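Local coordinates for protein glycoside hydrolase family 81 (Clostridium thermocellum, PDB 6FOP) that probably hydrolyses the beta-1,3-glucosidic linkages of laminarin-type glucans as a family 81 glycoside hydrolase of the cellulosome, at residues L51-H56 / A125-G130; P57-F62 / G83-D88; V69-L74 / Y279-L284; N87-G92 / P143-S148; F485-N490 / G557-H562. All coordinates share one frame; numbering follows the deposited sequence.

In the fold
Contacts 1 to 4 share the seven-stranded antiparallel sheet of the N-terminal beta-sandwich. Contact 4 lies within it at a magnesium ion, and contacts 2 and 3, centres about 9 Å apart, involve its neighbouring strands 59-63 and 66-70. Contact 2 is nested inside the loop closed by contact 1, with centres about 8 Å apart, and overlaps contact 4 at Asn87 and Asp88. Contact 5 belongs to the C-terminal family 81 domain, about 14 Å from contact 1 between centres. Tyr54 OH reaches Ala486 O at 2.7 Å, His56 NE2 lies 3.1 Å from Gly557 O, and Gly83 N meets Gly558 O at 2.8 Å. Leu284 of contact 3 also packs on 557-562, whose His562 binds nickel.

Contact 1 of 5, residues L51-H56 / A125-G130; sequences LPIYAH and ATLMKG
Lys129 starts with CG opposite its backbone N (chi1 174°) and then bends at both outer torsions, curling its ammonium group back over the backbone carbonyls of Tyr54 and Ala55. The contact joins the two sheets of a beta-sandwich: 51-56 carries the short edge strand 53-54 of one, and 125-130 is the end of strand 121-128 in the other. NZ donates to Tyr54 O at 2.9 Å, in the carbonyl plane on a lone pair, and to Ala55 O at 2.8 Å, which it meets from above the carbonyl plane. A salt bridge to Glu474, a hydrogen bond to Tyr264 OH and a cation-pi contact with Trp40 also surround this buried charge, which should therefore be well stabilised. The His56 side chain runs alongside that of Lys129, pointing the same way. Its ND1 bonds to Tyr264 OH, and Tyr54 O sits over the centre of its ring, 4.0 Å above the plane. Just past the strand end a single backbone bond joins the segments, Gly130 N to His56 O at 3.0 Å. Close by, the methyl CB of Ala55 rests 3.6 Å from Met128 O.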
# COMPACT_ATOMS: atom_id res chain seq x y z
N LEU A 51 20.09 -0.36 -2.66
CA LEU A 51 19.66 -0.24 -4.06
C LEU A 51 19.06 1.17 -4.20
O LEU A 51 19.02 1.93 -3.22
CB LEU A 51 18.63 -1.34 -4.43
CG LEU A 51 19.23 -2.67 -4.86
CD1 LEU A 51 19.95 -2.58 -6.20
CD2 LEU A 51 20.13 -3.30 -3.81
N PRO A 52 18.65 1.55 -5.41
CA PRO A 52 18.07 2.90 -5.51
C PRO A 52 16.86 3.11 -4.63
O PRO A 52 16.00 2.22 -4.50
CB PRO A 52 17.74 3.02 -7.01
CG PRO A 52 18.73 2.11 -7.66
CD PRO A 52 18.77 0.92 -6.74
N ILE A 53 16.78 4.32 -4.07
CA ILE A 53 15.81 4.70 -3.05
C ILE A 53 14.87 5.73 -3.68
O ILE A 53 15.28 6.84 -3.98
CB ILE A 53 16.52 5.35 -1.84
CG1 ILE A 53 17.66 4.46 -1.31
CG2 ILE A 53 15.51 5.70 -0.75
CD1 ILE A 53 17.22 3.14 -0.72
N TYR A 54 13.60 5.32 -3.91
CA TYR A 54 12.67 6.15 -4.64
C TYR A 54 11.80 6.93 -3.69
O TYR A 54 10.73 6.49 -3.30
CB TYR A 54 11.85 5.31 -5.66
CG TYR A 54 12.71 4.79 -6.81
CD1 TYR A 54 13.36 3.57 -6.71
CD2 TYR A 54 12.93 5.55 -7.95
CE1 TYR A 54 14.18 3.10 -7.73
CE2 TYR A 54 13.75 5.08 -8.96
CZ TYR A 54 14.36 3.85 -8.85
OH TYR A 54 15.17 3.45 -9.89
N ALA A 55 12.31 8.08 -3.25
CA ALA A 55 11.63 8.95 -2.33
C ALA A 55 10.57 9.81 -2.98
O ALA A 55 9.40 9.77 -2.56
CB ALA A 55 12.64 9.81 -1.57
N HIS A 56 10.97 10.51 -4.04
CA HIS A 56 10.13 11.38 -4.88
C HIS A 56 9.88 12.75 -4.23
O HIS A 56 9.32 12.83 -3.14
CB HIS A 56 8.76 10.77 -5.25
CG HIS A 56 8.80 9.42 -5.90
ND1 HIS A 56 7.88 8.45 -5.57
CD2 HIS A 56 9.59 8.87 -6.86
CE1 HIS A 56 8.11 7.35 -6.28
NE2 HIS A 56 9.12 7.59 -7.09
N ALA A 125 22.52 10.92 6.64
CA ALA A 125 21.62 11.45 5.62
C ALA A 125 20.16 11.21 6.00
O ALA A 125 19.81 10.10 6.43
CB ALA A 125 21.91 10.78 4.30
N THR A 126 19.35 12.25 5.87
CA THR A 126 17.90 12.14 6.00
C THR A 126 17.30 12.27 4.60
O THR A 126 17.46 13.32 3.94
CB THR A 126 17.32 13.23 6.91
OG1 THR A 126 17.91 13.12 8.20
CG2 THR A 126 15.80 13.13 7.05
N LEU A 127 16.61 11.20 4.19
CA LEU A 127 15.93 11.07 2.90
C LEU A 127 14.43 11.04 3.18
O LEU A 127 14.00 10.35 4.11
CB LEU A 127 16.36 9.80 2.19
CG LEU A 127 17.85 9.49 2.21
CD1 LEU A 127 18.10 8.18 1.49
CD2 LEU A 127 18.71 10.63 1.66
N MET A 128 13.67 11.84 2.43
CA MET A 128 12.25 12.00 2.74
C MET A 128 11.38 11.92 1.50
O MET A 128 11.62 12.62 0.50
CB MET A 128 12.03 13.31 3.48
CG MET A 128 10.57 13.66 3.73
SD MET A 128 10.56 15.06 4.83
CE MET A 128 8.90 15.62 4.64
N LYS A 129 10.36 11.07 1.60
CA LYS A 129 9.34 10.95 0.57
C LYS A 129 8.44 12.16 0.74
O LYS A 129 7.96 12.43 1.85
CB LYS A 129 8.56 9.67 0.77
CG LYS A 129 7.37 9.49 -0.15
CD LYS A 129 6.85 8.06 -0.17
CE LYS A 129 7.81 7.08 -0.79
NZ LYS A 129 8.13 7.34 -2.23
N GLY A 130 8.19 12.89 -0.33
CA GLY A 130 7.43 14.11 -0.25
C GLY A 130 8.23 15.34 0.15
O GLY A 130 7.63 16.36 0.54

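Contact 2 of 5, residues P57-F62 / G83-D88; sequences PLTFKF and GAHKND
Thr59, at the start of strand 59-63 in the seven-stranded sheet of the beta-sandwich, meets His85 of the loop that leads from strand 80-82 of a different sheet into strand 89-93. Its OG1 sits between the backbone N and the carbonyl carbon (chi1 68°), directed at the imidazole; the hydroxyl oxygen lies at the edge of the ring, in its plane, 2.7 Å from His85 ND1 in a hydrogen bond. The same OG1 holds a water at 2.7 Å, which in turn accepts from Lys86 N at 2.9 Å; one threonine thus holds the loop directly at a side chain and, through water, at a backbone amide. Next along the strand, Phe60 turns its side chain away and offers its backbone instead: its carbonyl oxygen lies over the centre of the His85 ring, 3.9 Å above the plane. At Lys61 the aliphatic root takes part, CB standing 3.6 Å from His85 NE2, while the ammonium end leads off. NE2 itself is bonded to Glu68 on the neighbouring strand 66-70, so both ring nitrogens have partners and the rotation of the imidazole is fixed. His85 N is held separately by Tyr54 OH. Further on, the loop is braced internally by a salt bridge in which Lys86 NZ approaches the syn lone pair of Asp88 OD1 at 2.7 Å.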
# COMPACT_ATOMS: atom_id res chain seq x y z
N PRO A 57 10.29 13.85 -4.88
CA PRO A 57 10.82 13.89 -6.26
C PRO A 57 12.26 13.38 -6.43
O PRO A 57 12.70 13.17 -7.56
CB PRO A 57 10.68 15.38 -6.63
CG PRO A 57 10.82 16.05 -5.28
CD PRO A 57 10.01 15.19 -4.36
N LEU A 58 12.99 13.27 -5.33
CA LEU A 58 14.39 12.81 -5.38
C LEU A 58 14.53 11.30 -5.32
O LEU A 58 13.70 10.59 -4.70
CB LEU A 58 15.20 13.39 -4.21
CG LEU A 58 15.37 14.91 -4.21
CD1 LEU A 58 15.89 15.41 -2.87
CD2 LEU A 58 16.32 15.36 -5.28
N THR A 59 15.62 10.82 -5.88
CA THR A 59 16.04 9.45 -5.70
C THR A 59 17.47 9.41 -5.24
O THR A 59 18.25 10.34 -5.49
CB THR A 59 15.81 8.60 -6.96
OG1 THR A 59 16.69 9.03 -7.99
CG2 THR A 59 14.37 8.72 -7.46
N PHE A 60 17.84 8.31 -4.59
CA PHE A 60 19.15 8.19 -3.95
C PHE A 60 19.73 6.81 -4.12
O PHE A 60 19.00 5.85 -4.40
CB PHE A 60 19.05 8.47 -2.43
CG PHE A 60 18.35 9.76 -2.09
CD1 PHE A 60 19.06 10.95 -2.06
CD2 PHE A 60 16.98 9.78 -1.80
CE1 PHE A 60 18.42 12.14 -1.78
CE2 PHE A 60 16.33 10.97 -1.52
CZ PHE A 60 17.07 12.16 -1.49
N LYS A 61 21.03 6.67 -3.92
CA LYS A 61 21.61 5.34 -3.79
C LYS A 61 22.87 5.43 -2.97
O LYS A 61 23.74 6.25 -3.26
CB LYS A 61 21.91 4.72 -5.15
CG LYS A 61 22.28 3.23 -5.03
CD LYS A 61 22.60 2.56 -6.35
CE LYS A 61 23.96 2.96 -6.85
NZ LYS A 61 24.24 2.30 -8.16
N PHE A 62 22.99 4.58 -1.96
CA PHE A 62 24.21 4.51 -1.14
C PHE A 62 25.23 3.64 -1.86
O PHE A 62 24.88 2.67 -2.52
CB PHE A 62 23.90 3.95 0.25
CG PHE A 62 23.06 4.88 1.09
CD1 PHE A 62 21.67 4.86 0.98
CD2 PHE A 62 23.66 5.77 1.98
CE1 PHE A 62 20.90 5.73 1.73
CE2 PHE A 62 22.88 6.65 2.72
CZ PHE A 62 21.50 6.61 2.60
N GLY A 83 11.08 6.09 -14.60
CA GLY A 83 11.69 7.18 -13.84
C GLY A 83 12.84 6.61 -13.03
O GLY A 83 12.81 6.61 -11.79
N ALA A 84 13.84 6.13 -13.73
CA ALA A 84 14.95 5.42 -13.09
C ALA A 84 15.84 6.37 -12.30
O ALA A 84 16.09 7.52 -12.70
CB ALA A 84 15.82 4.73 -14.12
N HIS A 85 16.34 5.87 -11.19
CA HIS A 85 17.37 6.61 -10.45
C HIS A 85 18.61 6.80 -11.35
O HIS A 85 19.06 5.85 -12.00
CB HIS A 85 17.77 5.88 -9.18
CG HIS A 85 19.01 6.44 -8.55
ND1 HIS A 85 19.04 7.65 -7.89
CD2 HIS A 85 20.29 5.97 -8.56
CE1 HIS A 85 20.28 7.91 -7.52
NE2 HIS A 85 21.05 6.90 -7.89
N LYS A 86 19.14 8.02 -11.35
CA LYS A 86 20.45 8.31 -11.92
C LYS A 86 21.20 9.23 -10.96
O LYS A 86 20.61 9.97 -10.18
CB LYS A 86 20.33 8.94 -13.33
CG LYS A 86 19.46 10.17 -13.37
CD LYS A 86 19.82 11.18 -14.42
CE LYS A 86 18.71 12.17 -14.59
NZ LYS A 86 18.83 13.37 -13.77
N ASN A 87 22.52 9.17 -11.04
CA ASN A 87 23.43 10.01 -10.24
C ASN A 87 23.60 11.38 -10.87
O ASN A 87 24.29 11.51 -11.90
CB ASN A 87 24.77 9.27 -10.14
CG ASN A 87 25.82 10.01 -9.34
OD1 ASN A 87 25.57 10.49 -8.26
ND2 ASN A 87 27.03 10.03 -9.87
N ASP A 88 22.98 12.41 -10.30
CA ASP A 88 23.29 13.78 -10.71
C ASP A 88 24.52 14.24 -9.94
O ASP A 88 25.42 14.86 -10.52
CB ASP A 88 22.09 14.71 -10.49
CG ASP A 88 20.93 14.44 -11.45
OD1 ASP A 88 21.17 13.98 -12.59
OD2 ASP A 88 19.75 14.70 -11.04
O HOH W 1 17.45 10.12 -10.32

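Contact 3 of 5, residues V69-L74 / Y279-L284; sequences VGKPAL and YTYSTL
An edge of the small three-stranded sheet, strand 280-283, is met here by the loop that leaves strand 66-70 of the beta-sandwich, with Lys71 and Leu74 making the junction. The Lys71 chain is stretched out as far as CE and turns only at its last torsion (chi4 -75°), which brings NZ to Ser282 O at 3.0 Å, tilted 21° from the carbonyl plane. On the way its CE passes the Tyr281 ring, 4.0 Å from CD1; the hydroxyl of that tyrosine is engaged by Val205 O and Tyr217. Two waters extend the polar join. One accepts from both Lys71 NZ (2.9 Å) and Ser282 N (3.0 Å), and the other donates to Pro72 O and to Ser282 O. Leu74 provides the apolar half, laying its two methyls along the backbone of the other segment: CD1 is 3.7 Å from the carbonyl carbon of Thr283, and CD2 is 3.8 Å from Leu284 N. Since the amide and carbonyl of Ser282 are both bonded to a lysine or to water, these groups probably serve in place of the backbone partners a further strand would bring, and the bound ammonium would be expected to polarise the Ser282 peptide.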
# COMPACT_ATOMS: atom_id res chain seq x y z
N VAL A 69 22.56 11.28 -5.44
CA VAL A 69 21.35 12.09 -5.46
C VAL A 69 20.96 12.33 -6.91
O VAL A 69 21.82 12.68 -7.74
CB VAL A 69 21.56 13.45 -4.77
CG1 VAL A 69 20.31 14.31 -4.86
CG2 VAL A 69 22.01 13.28 -3.33
N GLY A 70 19.68 12.18 -7.23
CA GLY A 70 19.22 12.52 -8.57
C GLY A 70 17.74 12.83 -8.65
O GLY A 70 16.97 12.53 -7.72
N LYS A 71 17.36 13.39 -9.79
CA LYS A 71 15.97 13.55 -10.16
C LYS A 71 15.79 12.75 -11.43
O LYS A 71 16.42 13.06 -12.43
CB LYS A 71 15.54 15.00 -10.39
CG LYS A 71 14.01 15.08 -10.57
CD LYS A 71 13.49 16.48 -10.69
CE LYS A 71 12.00 16.48 -10.90
NZ LYS A 71 11.64 16.09 -12.28
N PRO A 72 14.92 11.73 -11.44
CA PRO A 72 14.80 10.90 -12.65
C PRO A 72 14.40 11.65 -13.91
O PRO A 72 13.58 12.57 -13.86
CB PRO A 72 13.72 9.88 -12.26
CG PRO A 72 13.87 9.76 -10.77
CD PRO A 72 14.18 11.16 -10.31
N ALA A 73 15.01 11.25 -15.02
CA ALA A 73 14.58 11.66 -16.34
C ALA A 73 13.53 10.69 -16.83
O ALA A 73 13.82 9.53 -17.07
CB ALA A 73 15.74 11.68 -17.31
N LEU A 74 12.31 11.19 -17.01
CA LEU A 74 11.18 10.37 -17.38
C LEU A 74 11.21 10.04 -18.86
O LEU A 74 11.48 10.90 -19.70
CB LEU A 74 9.88 11.08 -17.02
CG LEU A 74 9.75 11.43 -15.53
CD1 LEU A 74 8.47 12.21 -15.28
CD2 LEU A 74 9.81 10.21 -14.65
N TYR A 279 5.14 26.03 -7.27
CA TYR A 279 6.13 25.07 -7.71
C TYR A 279 5.56 23.68 -7.86
O TYR A 279 4.81 23.20 -6.98
CB TYR A 279 7.26 25.02 -6.70
CG TYR A 279 7.83 26.36 -6.33
CD1 TYR A 279 8.28 27.25 -7.31
CD2 TYR A 279 7.91 26.74 -5.00
CE1 TYR A 279 8.82 28.47 -6.96
CE2 TYR A 279 8.43 27.96 -4.65
CZ TYR A 279 8.89 28.82 -5.63
OH TYR A 279 9.44 30.04 -5.30
N THR A 280 5.92 23.01 -8.95
CA THR A 280 5.54 21.62 -9.17
C THR A 280 6.75 20.82 -9.61
O THR A 280 7.75 21.41 -10.09
CB THR A 280 4.44 21.48 -10.23
OG1 THR A 280 4.90 22.00 -11.48
CG2 THR A 280 3.18 22.21 -9.82
N TYR A 281 6.65 19.50 -9.49
CA TYR A 281 7.62 18.56 -10.04
C TYR A 281 6.92 17.55 -10.92
O TYR A 281 5.86 17.02 -10.52
CB TYR A 281 8.39 17.84 -8.94
CG TYR A 281 9.18 18.77 -8.04
CD1 TYR A 281 10.42 19.25 -8.44
CD2 TYR A 281 8.66 19.23 -6.85
CE1 TYR A 281 11.14 20.12 -7.64
CE2 TYR A 281 9.38 20.10 -6.04
CZ TYR A 281 10.61 20.57 -6.47
OH TYR A 281 11.31 21.41 -5.65
N SER A 282 7.50 17.26 -12.07
CA SER A 282 7.00 16.20 -12.92
C SER A 282 7.70 14.92 -12.53
O SER A 282 8.92 14.80 -12.63
CB SER A 282 7.27 16.54 -14.37
OG SER A 282 6.83 15.49 -15.20
N THR A 283 6.92 13.96 -12.03
CA THR A 283 7.44 12.71 -11.51
C THR A 283 6.74 11.52 -12.14
O THR A 283 5.77 11.64 -12.88
CB THR A 283 7.23 12.61 -9.97
OG1 THR A 283 5.88 12.21 -9.67
CG2 THR A 283 7.58 13.92 -9.26
N LEU A 284 7.27 10.34 -11.84
CA LEU A 284 6.69 9.11 -12.33
C LEU A 284 5.24 8.95 -11.88
O LEU A 284 4.44 8.32 -12.62
CB LEU A 284 7.51 7.93 -11.81
CG LEU A 284 7.12 6.56 -12.35
CD1 LEU A 284 7.42 6.46 -13.84
CD2 LEU A 284 7.86 5.50 -11.59
O HOH W 2 10.16 18.56 -12.71
O HOH W 3 11.35 13.11 -12.30

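Contact 4 of 5, residues N87-G92 / P143-S148; sequences NDFTVG and PRIDFS. With MG (magnesium ion), chain B.
One face of the Phe147 ring carries the CB of Phe89, 3.7 Å above the plane and offset toward the rim, a CH-pi contact. The Phe89 ring itself has Val91 CG2 at its edge, in plane, and meets the Phe147 ring obliquely, the planes at 48° and the centroids 5.3 Å apart. Phe89 CG stands between the backbone N and the carbonyl carbon (chi1 55°), which sets the ring alongside Ile145, whose CG2 comes within 3.5 Å of Phe89 CD1. Tyr172 adds an edge-to-face contact to the same ring, and Phe201 and Ile203 of the opposing sheet pack against this apolar side. Between the two antiparallel strands, Thr90 and Asp146 form a hydrogen-bonded pair: Thr90 N donates to Asp146 O at 2.8 Å, and Asp146 N returns a bond to Thr90 O. Gly92 and Arg144 repeat the pattern, and Ser148 N continues it beyond the strand by donating to Asp88 O at 3.0 Å. The side chains of Thr90, Arg144 and Asp146 lie on the other face. There Asp146 OD1 binds a magnesium ion at 2.3 Å, joined by Phe147 O at 2.4 Å and two waters; Gly188 is the third residue of the magnesium site. On the far side of 89-93, Asp88 and Phe89 both face Val69 in a classic beta bulge. Aromatic and aliphatic side chains on one face, polar ones and a metal on the other, are the pattern of a beta-sandwich sheet with its inner side turned to the core.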
# COMPACT_ATOMS: atom_id res chain seq x y z
N ASN A 87 22.52 9.17 -11.04
CA ASN A 87 23.43 10.01 -10.24
C ASN A 87 23.60 11.38 -10.87
O ASN A 87 24.29 11.51 -11.90
CB ASN A 87 24.77 9.27 -10.14
CG ASN A 87 25.82 10.01 -9.34
OD1 ASN A 87 25.57 10.49 -8.26
ND2 ASN A 87 27.03 10.03 -9.87
N ASP A 88 22.98 12.41 -10.30
CA ASP A 88 23.29 13.78 -10.71
C ASP A 88 24.52 14.24 -9.94
O ASP A 88 25.42 14.86 -10.52
CB ASP A 88 22.09 14.71 -10.49
CG ASP A 88 20.93 14.44 -11.45
OD1 ASP A 88 21.17 13.98 -12.59
OD2 ASP A 88 19.75 14.70 -11.04
N PHE A 89 24.59 13.95 -8.65
CA PHE A 89 25.83 14.15 -7.89
C PHE A 89 25.87 13.19 -6.72
O PHE A 89 24.80 12.78 -6.20
CB PHE A 89 26.01 15.60 -7.40
CG PHE A 89 24.88 16.11 -6.59
CD1 PHE A 89 24.87 15.94 -5.20
CD2 PHE A 89 23.85 16.81 -7.18
CE1 PHE A 89 23.83 16.44 -4.43
CE2 PHE A 89 22.80 17.30 -6.43
CZ PHE A 89 22.81 17.14 -5.05
N THR A 90 27.07 12.85 -6.28
CA THR A 90 27.25 12.03 -5.11
C THR A 90 27.73 12.92 -3.95
O THR A 90 28.70 13.69 -4.10
CB THR A 90 28.24 10.87 -5.39
OG1 THR A 90 27.64 9.97 -6.34
CG2 THR A 90 28.58 10.14 -4.16
N VAL A 91 27.05 12.83 -2.82
CA VAL A 91 27.45 13.50 -1.60
C VAL A 91 28.43 12.58 -0.92
O VAL A 91 28.06 11.57 -0.34
CB VAL A 91 26.24 13.79 -0.69
CG1 VAL A 91 26.67 14.41 0.64
CG2 VAL A 91 25.24 14.70 -1.38
N GLY A 92 29.72 12.97 -1.01
CA GLY A 92 30.82 12.25 -0.41
C GLY A 92 31.47 13.08 0.69
O GLY A 92 30.91 14.09 1.15
N PRO A 143 31.74 18.12 3.29
CA PRO A 143 30.99 17.61 2.13
C PRO A 143 31.80 17.76 0.87
O PRO A 143 32.30 18.85 0.59
CB PRO A 143 29.75 18.51 2.07
CG PRO A 143 29.62 19.04 3.46
CD PRO A 143 31.03 19.25 3.90
N ARG A 144 31.96 16.65 0.14
CA ARG A 144 32.66 16.63 -1.12
C ARG A 144 31.63 16.21 -2.14
O ARG A 144 31.22 15.05 -2.14
CB ARG A 144 33.83 15.64 -1.05
CG ARG A 144 34.67 15.55 -2.33
CD ARG A 144 35.84 14.59 -2.13
NE ARG A 144 35.42 13.21 -1.88
CZ ARG A 144 35.10 12.31 -2.80
NH1 ARG A 144 35.17 12.61 -4.11
NH2 ARG A 144 34.73 11.08 -2.46
N ILE A 145 31.15 17.18 -2.91
CA ILE A 145 30.04 16.97 -3.85
C ILE A 145 30.60 16.64 -5.22
O ILE A 145 31.09 17.52 -5.96
CB ILE A 145 29.09 18.19 -3.90
CG1 ILE A 145 28.76 18.69 -2.47
CG2 ILE A 145 27.82 17.84 -4.69
CD1 ILE A 145 28.14 17.68 -1.53
N ASP A 146 30.56 15.35 -5.55
CA ASP A 146 31.14 14.80 -6.76
C ASP A 146 30.06 14.71 -7.83
O ASP A 146 29.22 13.80 -7.83
CB ASP A 146 31.73 13.42 -6.44
CG ASP A 146 32.38 12.75 -7.62
OD1 ASP A 146 32.44 13.33 -8.71
OD2 ASP A 146 32.81 11.58 -7.44
N PHE A 147 30.04 15.70 -8.72
CA PHE A 147 29.02 15.80 -9.78
C PHE A 147 29.28 14.81 -10.91
O PHE A 147 30.43 14.40 -11.15
CB PHE A 147 28.96 17.22 -10.34
CG PHE A 147 28.32 18.21 -9.41
CD1 PHE A 147 29.07 18.84 -8.44
CD2 PHE A 147 26.95 18.47 -9.49
CE1 PHE A 147 28.47 19.74 -7.55
CE2 PHE A 147 26.34 19.36 -8.62
CZ PHE A 147 27.10 19.98 -7.64
N SER A 148 28.20 14.40 -11.57
CA SER A 148 28.29 13.64 -12.81
C SER A 148 28.57 14.61 -13.97
O SER A 148 27.66 15.02 -14.70
CB SER A 148 27.02 12.85 -13.04
OG SER A 148 27.09 12.18 -14.27
MG MG B . 32.71 14.58 -10.60
O HOH W 4 24.25 10.55 -14.38
O HOH W 5 30.39 9.21 -8.05
O HOH W 6 32.91 15.15 -12.81
O HOH W 7 34.92 15.02 -9.98

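Contact 5 of 5, residues F485-N490 / G557-H562; sequences FADGNN and GGKYCH. With NI (nickel (II) ion), chain C.
Asp487 O accepts from Gly558 N at 2.8 Å, through a bent bond of 134° at the hydrogen. The amide of the preceding Gly557 is directed instead to Asn489 O, 3.1 Å from Gly557 N, so two consecutive N-H groups bond to the carbonyls of Asp487 and Asn489. Each oxygen of the Asp487 carboxylate receives a water. OD1 is met at 2.6 Å by one that also donates to Gly558 O at 2.8 Å, while OD2 takes another water that accepts from Lys559 NZ at 3.2 Å. Segment 485-490 begins with a type I beta turn, closed by Gly488 N to Phe485 O, and runs into edge strand 490-491 of a four-stranded antiparallel sheet; Gly557 and Gly558 link strands 554-556 and 559-561 of the same sheet as a tight beta-hairpin loop. Leaving that loop, the side chain of Lys559 crosses the Asp487 side chain at about a right angle. Its straight chain passes the carboxylate with CD 3.4 Å from OD2, and the salt bridge from Lys559 NZ to Asp487 OD2 is long, 4.0 Å. The ammonium also makes a cation-pi contact with Trp556. Just past the end of strand 559-561, His562 NE2 binds nickel at 2.1 Å, together with His574, Glu601 and Glu605.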
# COMPACT_ATOMS: atom_id res chain seq x y z
N PHE A 485 15.90 -4.11 -6.00
CA PHE A 485 15.76 -4.01 -7.46
C PHE A 485 16.19 -2.61 -7.89
O PHE A 485 16.03 -1.64 -7.14
CB PHE A 485 14.29 -4.20 -7.86
CG PHE A 485 13.71 -5.50 -7.44
CD1 PHE A 485 13.84 -6.60 -8.26
CD2 PHE A 485 12.96 -5.61 -6.27
CE1 PHE A 485 13.28 -7.81 -7.88
CE2 PHE A 485 12.37 -6.81 -5.89
CZ PHE A 485 12.55 -7.91 -6.69
N ALA A 486 16.73 -2.49 -9.10
CA ALA A 486 17.05 -1.19 -9.65
C ALA A 486 15.86 -0.24 -9.61
O ALA A 486 16.04 0.97 -9.42
CB ALA A 486 17.54 -1.31 -11.08
N ASP A 487 14.65 -0.77 -9.84
CA ASP A 487 13.43 0.04 -9.85
C ASP A 487 12.72 0.17 -8.52
O ASP A 487 11.59 0.70 -8.46
CB ASP A 487 12.49 -0.49 -10.92
CG ASP A 487 13.03 -0.24 -12.32
OD1 ASP A 487 13.69 0.81 -12.53
OD2 ASP A 487 12.83 -1.07 -13.18
N GLY A 488 13.39 -0.27 -7.46
CA GLY A 488 12.86 -0.11 -6.11
C GLY A 488 11.87 -1.17 -5.70
O GLY A 488 12.02 -2.34 -6.07
N ASN A 489 10.94 -0.79 -4.84
CA ASN A 489 9.88 -1.71 -4.42
C ASN A 489 8.83 -1.79 -5.52
O ASN A 489 8.87 -1.02 -6.48
CB ASN A 489 9.35 -1.32 -3.04
CG ASN A 489 8.95 -2.54 -2.21
OD1 ASN A 489 8.25 -3.43 -2.71
ND2 ASN A 489 9.35 -2.59 -0.96
N ASN A 490 7.90 -2.74 -5.37
CA ASN A 490 6.85 -2.95 -6.34
C ASN A 490 5.59 -3.41 -5.65
O ASN A 490 5.64 -3.98 -4.58
CB ASN A 490 7.24 -3.98 -7.41
CG ASN A 490 7.25 -5.38 -6.87
OD1 ASN A 490 6.18 -6.05 -6.83
ND2 ASN A 490 8.41 -5.87 -6.45
N GLY A 557 8.84 1.82 -7.64
CA GLY A 557 9.45 3.12 -7.36
C GLY A 557 9.95 3.85 -8.60
O GLY A 557 9.80 5.08 -8.73
N GLY A 558 10.53 3.08 -9.52
CA GLY A 558 11.24 3.62 -10.69
C GLY A 558 10.61 3.35 -12.04
O GLY A 558 11.18 3.78 -13.03
N LYS A 559 9.44 2.71 -12.10
CA LYS A 559 8.72 2.52 -13.37
C LYS A 559 7.30 2.11 -13.06
O LYS A 559 6.97 1.76 -11.93
CB LYS A 559 9.38 1.47 -14.26
CG LYS A 559 9.27 0.03 -13.77
CD LYS A 559 9.83 -0.92 -14.79
CE LYS A 559 9.74 -2.37 -14.33
NZ LYS A 559 10.36 -3.27 -15.35
N TYR A 560 6.46 2.12 -14.09
CA TYR A 560 5.20 1.36 -14.03
C TYR A 560 5.06 0.69 -15.36
O TYR A 560 5.61 1.13 -16.36
CB TYR A 560 3.98 2.22 -13.69
CG TYR A 560 3.76 3.44 -14.53
CD1 TYR A 560 3.06 3.36 -15.74
CD2 TYR A 560 4.28 4.68 -14.14
CE1 TYR A 560 2.87 4.50 -16.52
CE2 TYR A 560 4.07 5.82 -14.89
CZ TYR A 560 3.39 5.74 -16.09
OH TYR A 560 3.20 6.89 -16.83
N CYS A 561 4.33 -0.42 -15.38
CA CYS A 561 4.27 -1.21 -16.60
C CYS A 561 3.06 -2.10 -16.67
O CYS A 561 2.31 -2.26 -15.71
CB CYS A 561 5.53 -2.04 -16.73
SG CYS A 561 5.71 -3.25 -15.41
N HIS A 562 2.87 -2.65 -17.86
CA HIS A 562 1.76 -3.54 -18.21
C HIS A 562 2.31 -4.97 -18.35
O HIS A 562 2.10 -5.65 -19.36
CB HIS A 562 1.15 -3.00 -19.49
CG HIS A 562 -0.17 -3.61 -19.88
ND1 HIS A 562 -0.27 -4.77 -20.63
CD2 HIS A 562 -1.42 -3.14 -19.74
CE1 HIS A 562 -1.54 -5.00 -20.90
NE2 HIS A 562 -2.26 -4.01 -20.40
NI NI C . -4.22 -3.74 -21.02
O HOH W 8 13.27 2.52 -14.42
O HOH W 9 13.32 -1.99 -15.70